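Local coordinates for Ras-associated and pleckstrin homology domains-containing protein 1 (Homo sapiens, PDB 4GN1) that mediates localized membrane signals, is implicated in regulating lamellipodial dynamics and targets EVL and VASP to the leading edge of the cell, at residues W47-T52 and R60-H65; L178-V183 and L203-P208. All blocks are in the same frame, centred on the assembly; numbering follows the deposited sequence.

Contact 1. Residues W47-T52 and R60-H65; sequences WSLVET and RIFEDH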
loop_
_atom_site.group_PDB
_atom_site.type_symbol
_atom_site.label_atom_id
_atom_site.label_comp_id
_atom_site.label_asym_id
_atom_site.label_seq_id
_atom_site.Cartn_x
_atom_site.Cartn_y
_atom_site.Cartn_z
ATOM N N TRP A 47 -6.536 12.153 -6.093
ATOM C CA TRP A 47 -5.312 12.331 -6.873
ATOM C C TRP A 47 -4.153 11.766 -6.120
ATOM O O TRP A 47 -3.980 12.031 -4.935
ATOM C CB TRP A 47 -5.083 13.790 -7.272
ATOM C CG TRP A 47 -6.095 14.207 -8.309
ATOM C CD1 TRP A 47 -7.242 14.962 -8.113
ATOM C CD2 TRP A 47 -6.128 13.834 -9.730
ATOM N NE1 TRP A 47 -7.950 15.100 -9.288
ATOM C CE2 TRP A 47 -7.336 14.456 -10.291
ATOM C CE3 TRP A 47 -5.298 13.100 -10.565
ATOM C CZ2 TRP A 47 -7.682 14.325 -11.626
ATOM C CZ3 TRP A 47 -5.651 12.978 -11.917
ATOM C CH2 TRP A 47 -6.816 13.579 -12.434
ATOM N N SER A 48 -3.362 10.953 -6.802
ATOM C CA SER A 48 -2.346 10.169 -6.148
ATOM C C SER A 48 -1.041 10.211 -6.917
ATOM O O SER A 48 -1.011 10.447 -8.122
ATOM C CB SER A 48 -2.819 8.717 -6.042
ATOM O OG SER A 48 -4.015 8.616 -5.267
ATOM N N LEU A 49 0.039 9.969 -6.207
ATOM C CA LEU A 49 1.315 9.800 -6.840
ATOM C C LEU A 49 1.687 8.355 -6.609
ATOM O O LEU A 49 1.677 7.843 -5.465
ATOM C CB LEU A 49 2.359 10.743 -6.257
ATOM C CG LEU A 49 3.609 10.976 -7.108
ATOM C CD1 LEU A 49 3.342 11.715 -8.428
ATOM C CD2 LEU A 49 4.634 11.735 -6.280
ATOM N N VAL A 50 1.987 7.696 -7.715
ATOM C CA VAL A 50 2.214 6.274 -7.739
ATOM C C VAL A 50 3.627 6.048 -8.271
ATOM O O VAL A 50 4.030 6.700 -9.248
ATOM C CB VAL A 50 1.184 5.633 -8.693
ATOM C CG1 VAL A 50 1.412 4.137 -8.831
ATOM C CG2 VAL A 50 -0.245 5.953 -8.251
ATOM N N GLU A 51 4.385 5.149 -7.635
ATOM C CA GLU A 51 5.688 4.730 -8.196
ATOM C C GLU A 51 5.602 3.305 -8.704
ATOM O O GLU A 51 4.912 2.478 -8.093
ATOM C CB GLU A 51 6.859 4.905 -7.196
ATOM C CG GLU A 51 6.910 3.930 -6.021
ATOM C CD GLU A 51 8.083 4.168 -5.076
ATOM O OE1 GLU A 51 7.981 3.793 -3.900
ATOM O OE2 GLU A 51 9.109 4.741 -5.477
ATOM N N THR A 52 6.244 3.027 -9.837
ATOM C CA THR A 52 6.433 1.649 -10.234
ATOM C C THR A 52 7.857 1.250 -9.856
ATOM O O THR A 52 8.766 2.095 -9.902
ATOM C CB THR A 52 6.214 1.389 -11.752
ATOM O OG1 THR A 52 7.258 2.022 -12.516
ATOM C CG2 THR A 52 4.810 1.830 -12.226
ATOM N N ARG A 60 3.230 1.152 -5.963
ATOM C CA ARG A 60 2.502 1.581 -4.782
ATOM C C ARG A 60 2.102 3.033 -4.865
ATOM O O ARG A 60 2.768 3.852 -5.524
ATOM C CB ARG A 60 3.298 1.309 -3.493
ATOM C CG ARG A 60 4.595 2.087 -3.292
ATOM C CD ARG A 60 5.212 1.824 -1.892
ATOM N NE ARG A 60 6.241 2.813 -1.561
ATOM C CZ ARG A 60 6.073 3.813 -0.682
ATOM N NH1 ARG A 60 4.930 3.964 -0.014
ATOM N NH2 ARG A 60 7.058 4.677 -0.461
ATOM N N ILE A 61 0.996 3.344 -4.208
ATOM C CA ILE A 61 0.601 4.716 -4.000
ATOM C C ILE A 61 1.339 5.202 -2.759
ATOM O O ILE A 61 1.208 4.616 -1.695
ATOM C CB ILE A 61 -0.914 4.822 -3.792
ATOM C CG1 ILE A 61 -1.652 4.211 -4.975
ATOM C CG2 ILE A 61 -1.346 6.274 -3.536
ATOM C CD1 ILE A 61 -2.988 3.596 -4.609
ATOM N N PHE A 62 2.156 6.239 -2.914
ATOM C CA PHE A 62 2.847 6.858 -1.784
ATOM C C PHE A 62 1.815 7.335 -0.803
ATOM O O PHE A 62 0.733 7.744 -1.223
ATOM C CB PHE A 62 3.604 8.098 -2.240
ATOM C CG PHE A 62 4.828 7.809 -3.035
ATOM C CD1 PHE A 62 5.926 7.216 -2.447
ATOM C CD2 PHE A 62 4.887 8.143 -4.370
ATOM C CE1 PHE A 62 7.066 6.958 -3.174
ATOM C CE2 PHE A 62 6.034 7.897 -5.105
ATOM C CZ PHE A 62 7.125 7.312 -4.502
ATOM N N GLU A 63 2.138 7.297 0.492
ATOM C CA GLU A 63 1.331 8.040 1.449
ATOM C C GLU A 63 1.746 9.516 1.387
ATOM O O GLU A 63 2.925 9.862 1.156
ATOM C CB GLU A 63 1.446 7.485 2.877
ATOM C CG GLU A 63 1.367 5.956 2.995
ATOM C CD GLU A 63 0.063 5.341 2.478
ATOM O OE1 GLU A 63 0.124 4.144 2.082
ATOM O OE2 GLU A 63 -1.019 6.003 2.496
ATOM N N ASP A 64 0.762 10.378 1.598
ATOM C CA ASP A 64 0.908 11.812 1.349
ATOM C C ASP A 64 1.870 12.540 2.264
ATOM O O ASP A 64 2.369 13.626 1.936
ATOM C CB ASP A 64 -0.468 12.457 1.377
ATOM C CG ASP A 64 -1.275 12.089 0.162
ATOM O OD1 ASP A 64 -0.644 11.658 -0.839
ATOM O OD2 ASP A 64 -2.523 12.214 0.217
ATOM N N HIS A 65 2.155 11.917 3.392
ATOM C CA HIS A 65 3.080 12.455 4.359
ATOM C C HIS A 65 4.513 12.166 4.062
ATOM O O HIS A 65 5.383 12.583 4.818
ATOM C CB HIS A 65 2.744 11.902 5.738
ATOM C CG HIS A 65 3.052 10.422 5.920
ATOM N ND1 HIS A 65 4.099 9.972 6.677
ATOM C CD2 HIS A 65 2.380 9.299 5.496
ATOM C CE1 HIS A 65 4.095 8.640 6.711
ATOM N NE2 HIS A 65 3.054 8.218 5.972
HETATM O O HOH W 1 -0.198 9.697 -3.206
#
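Glu51 and Arg60 face each other as a hydrogen-bonded pair of the antiparallel beta hairpin 47-53/58-61 in the ubiquitin-like Ras-associating domain. Their backbones exchange two bonds, Glu51 N to Arg60 O and Arg60 N to Glu51 O, each 3.0 Å. The side chains run alongside each other in the same direction and end in a salt bridge, Glu51 OE1 to Arg60 NE at 3.1 Å. As a hydrogen bond it is weak, bent to 131° at the hydrogen, and the carboxylate and guanidinium planes lie 62° apart. Each group has a second partner: Trp75 NE1 binds Glu51 OE2, and Glu66 pairs with Arg60 NH1.

Beyond the last bridge pair, Phe62 N still bonds to Leu49 O. Water 1 extends the link, accepting from Leu49 N and lying within hydrogen-bonding distance of both Phe62 O and Asp64 OD1.

Val50 and Ile61 form the adjoining non-hydrogen-bonded pair on the other face of the hairpin, where Val50 CG2 meets Ile61 CG1 at 4.0 Å and Ser48 CB touches Ile61 CG2. On the face of Glu51 and Arg60, the Phe62 ring fits between Leu49 and the Glu51 chain. With Glu51 CG between its backbone N and carbonyl carbon (chi1 72°), the extended chain crosses Phe62 at about a right angle, bringing Glu51 CD to 3.3 Å from Phe62 CZ.

Contact 2. Residues L178-V183 and L203-P208; sequences LQLDHV and LVLKHP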
loop_
_atom_site.group_PDB
_atom_site.type_symbol
_atom_site.label_atom_id
_atom_site.label_comp_id
_atom_site.label_asym_id
_atom_site.label_seq_id
_atom_site.Cartn_x
_atom_site.Cartn_y
_atom_site.Cartn_z
ATOM N N LEU A 178 6.804 -11.436 8.758
ATOM C CA LEU A 178 7.447 -10.180 8.401
ATOM C C LEU A 178 7.043 -9.025 9.320
ATOM O O LEU A 178 5.843 -8.700 9.420
ATOM C CB LEU A 178 7.088 -9.823 6.964
ATOM C CG LEU A 178 7.973 -8.928 6.102
ATOM C CD1 LEU A 178 9.378 -9.510 5.905
ATOM C CD2 LEU A 178 7.291 -8.779 4.760
ATOM N N GLN A 179 8.043 -8.420 9.986
ATOM C CA GLN A 179 7.887 -7.140 10.696
ATOM C C GLN A 179 7.737 -5.987 9.691
ATOM O O GLN A 179 8.442 -5.950 8.682
ATOM C CB GLN A 179 9.057 -6.901 11.672
ATOM C CG GLN A 179 9.090 -7.929 12.801
ATOM C CD GLN A 179 9.767 -7.467 14.090
ATOM O OE1 GLN A 179 10.087 -6.273 14.286
ATOM N NE2 GLN A 179 9.989 -8.428 14.995
ATOM N N LEU A 180 6.815 -5.059 9.960
ATOM C CA LEU A 180 6.408 -4.042 8.974
ATOM C C LEU A 180 7.197 -2.708 9.002
ATOM O O LEU A 180 7.122 -1.884 8.072
ATOM C CB LEU A 180 4.894 -3.787 9.087
ATOM C CG LEU A 180 3.974 -4.942 8.646
ATOM C CD1 LEU A 180 2.502 -4.598 8.895
ATOM C CD2 LEU A 180 4.211 -5.356 7.182
ATOM N N ASP A 181 7.959 -2.499 10.064
ATOM C CA ASP A 181 8.694 -1.240 10.226
ATOM C C ASP A 181 9.461 -0.761 9.002
ATOM O O ASP A 181 9.498 0.426 8.747
ATOM C CB ASP A 181 9.686 -1.378 11.377
ATOM C CG ASP A 181 9.026 -1.832 12.606
ATOM O OD1 ASP A 181 8.601 -0.949 13.353
ATOM O OD2 ASP A 181 8.854 -3.061 12.779
ATOM N N HIS A 182 10.109 -1.682 8.291
ATOM C CA HIS A 182 10.977 -1.327 7.162
ATOM C C HIS A 182 10.596 -2.047 5.898
ATOM O O HIS A 182 11.469 -2.393 5.092
ATOM C CB HIS A 182 12.472 -1.548 7.503
ATOM C CG HIS A 182 12.902 -0.891 8.806
ATOM N ND1 HIS A 182 13.002 0.463 8.953
ATOM C CD2 HIS A 182 13.232 -1.445 10.041
ATOM C CE1 HIS A 182 13.379 0.744 10.207
ATOM N NE2 HIS A 182 13.520 -0.423 10.876
ATOM N N VAL A 183 9.300 -2.310 5.730
ATOM C CA VAL A 183 8.780 -2.754 4.443
ATOM C C VAL A 183 7.605 -1.881 3.991
ATOM O O VAL A 183 6.722 -1.517 4.786
ATOM C CB VAL A 183 8.357 -4.256 4.412
ATOM C CG1 VAL A 183 9.520 -5.170 4.797
ATOM C CG2 VAL A 183 7.125 -4.522 5.275
ATOM N N LEU A 203 -0.248 -8.821 -3.560
ATOM C CA LEU A 203 0.505 -7.786 -2.833
ATOM C C LEU A 203 1.973 -8.209 -2.572
ATOM O O LEU A 203 2.276 -9.402 -2.483
ATOM C CB LEU A 203 -0.196 -7.424 -1.531
ATOM C CG LEU A 203 -0.304 -8.508 -0.452
ATOM C CD1 LEU A 203 -0.414 -7.831 0.912
ATOM C CD2 LEU A 203 -1.493 -9.419 -0.677
ATOM N N VAL A 204 2.868 -7.227 -2.460
ATOM C CA VAL A 204 4.293 -7.475 -2.348
ATOM C C VAL A 204 4.791 -6.617 -1.209
ATOM O O VAL A 204 4.423 -5.442 -1.100
ATOM C CB VAL A 204 5.082 -7.102 -3.639
ATOM C CG1 VAL A 204 6.572 -7.400 -3.494
ATOM C CG2 VAL A 204 4.559 -7.834 -4.864
ATOM N N LEU A 205 5.603 -7.227 -0.346
ATOM C CA LEU A 205 6.261 -6.528 0.765
ATOM C C LEU A 205 7.773 -6.595 0.566
ATOM O O LEU A 205 8.334 -7.667 0.341
ATOM C CB LEU A 205 5.855 -7.142 2.094
ATOM C CG LEU A 205 4.359 -7.297 2.324
ATOM C CD1 LEU A 205 4.123 -8.557 3.112
ATOM C CD2 LEU A 205 3.806 -6.121 3.092
ATOM N N LYS A 206 8.408 -5.428 0.565
ATOM C CA LYS A 206 9.872 -5.331 0.498
ATOM C C LYS A 206 10.368 -4.042 1.122
ATOM O O LYS A 206 9.645 -3.049 1.181
ATOM C CB LYS A 206 10.406 -5.425 -0.942
ATOM C CG LYS A 206 10.008 -4.264 -1.846
ATOM C CD LYS A 206 11.007 -4.088 -2.985
ATOM C CE LYS A 206 10.903 -2.684 -3.577
ATOM N NZ LYS A 206 11.441 -1.689 -2.613
ATOM N N HIS A 207 11.612 -4.095 1.587
ATOM C CA HIS A 207 12.367 -2.929 1.999
ATOM C C HIS A 207 12.411 -1.908 0.880
ATOM O O HIS A 207 12.602 -2.268 -0.284
ATOM C CB HIS A 207 13.781 -3.353 2.398
ATOM C CG HIS A 207 14.562 -2.275 3.107
ATOM N ND1 HIS A 207 15.008 -1.165 2.478
ATOM C CD2 HIS A 207 14.964 -2.165 4.432
ATOM C CE1 HIS A 207 15.650 -0.380 3.359
ATOM N NE2 HIS A 207 15.628 -1.000 4.552
ATOM N N PRO A 208 12.235 -0.619 1.221
ATOM C CA PRO A 208 12.327 0.446 0.226
ATOM C C PRO A 208 13.607 0.385 -0.618
ATOM O O PRO A 208 13.565 0.731 -1.790
ATOM C CB PRO A 208 12.310 1.739 1.078
ATOM C CG PRO A 208 11.606 1.365 2.329
ATOM C CD PRO A 208 11.923 -0.097 2.572
#
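Leu205 is the main apolar projection of strand 202-206 toward segment 178-183, where Leu178 at the end of strand 175-178 and Leu180 in the following loop meet it. Leu178 and Leu205 run antiparallel, side by side: Leu178 CD2 fits into the notch between Leu205 CB, 3.4 Å away, and Leu205 CD1, 3.6 Å away. The other branch, Leu205 CD2, meets Leu180 CD2 at 4.2 Å as the two side chains cross, and Val183 CG2 is 4.3 Å from Leu205 CD2. Leu180 CG is anti to its carbonyl carbon (chi1 -69°) and CD1 continues the extended chain, while CD2, turned off it, makes the contact. Ile235 of helix 225-240 touches both Leu180 and Leu205, so the cluster continues beneath the helix.

Farther along, contact passes to the backbone. Val183 CG1 lies against the peptide joining Lys206 to His207, while Val183 CA approaches Lys206 O at 3.4 Å in a CA-H...O contact. His182 O projects into the bend at His207-Pro208, lying 3.3 Å from His207 CA in a second such contact and 3.4 Å from Pro208 CD. No conventional hydrogen bond joins the segments, but Val183 N to Leu180 O ties the turn internally, and Lys239 NZ binds Leu180 O. Loop, strand and helix 225-240, the C-terminal helix of the domain, thus share one apolar core, as expected of the pleckstrin homology fold, a beta barrel capped by a helix.

How the contacts relate
Contact 1 belongs to the Ras-associating domain and contact 2 to the pleckstrin homology domain, and they follow one another in the chain. Their centres are about 16 Å apart, and their nearest atoms come to about 6 Å without touching. The space is bridged by strand 184-188, which runs antiparallel to both 58-61 and 202-206 and so places the hairpin of contact 1 beside the barrel wall of contact 2. Side chains also meet across the boundary: Lys206 touches Leu56, and Pro208 touches Asn74. Each contact also donates a hydrogen bond to bound malonate, probably from the crystallisation liquor: Arg60 NH2 in contact 1 and Lys206 NZ in contact 2.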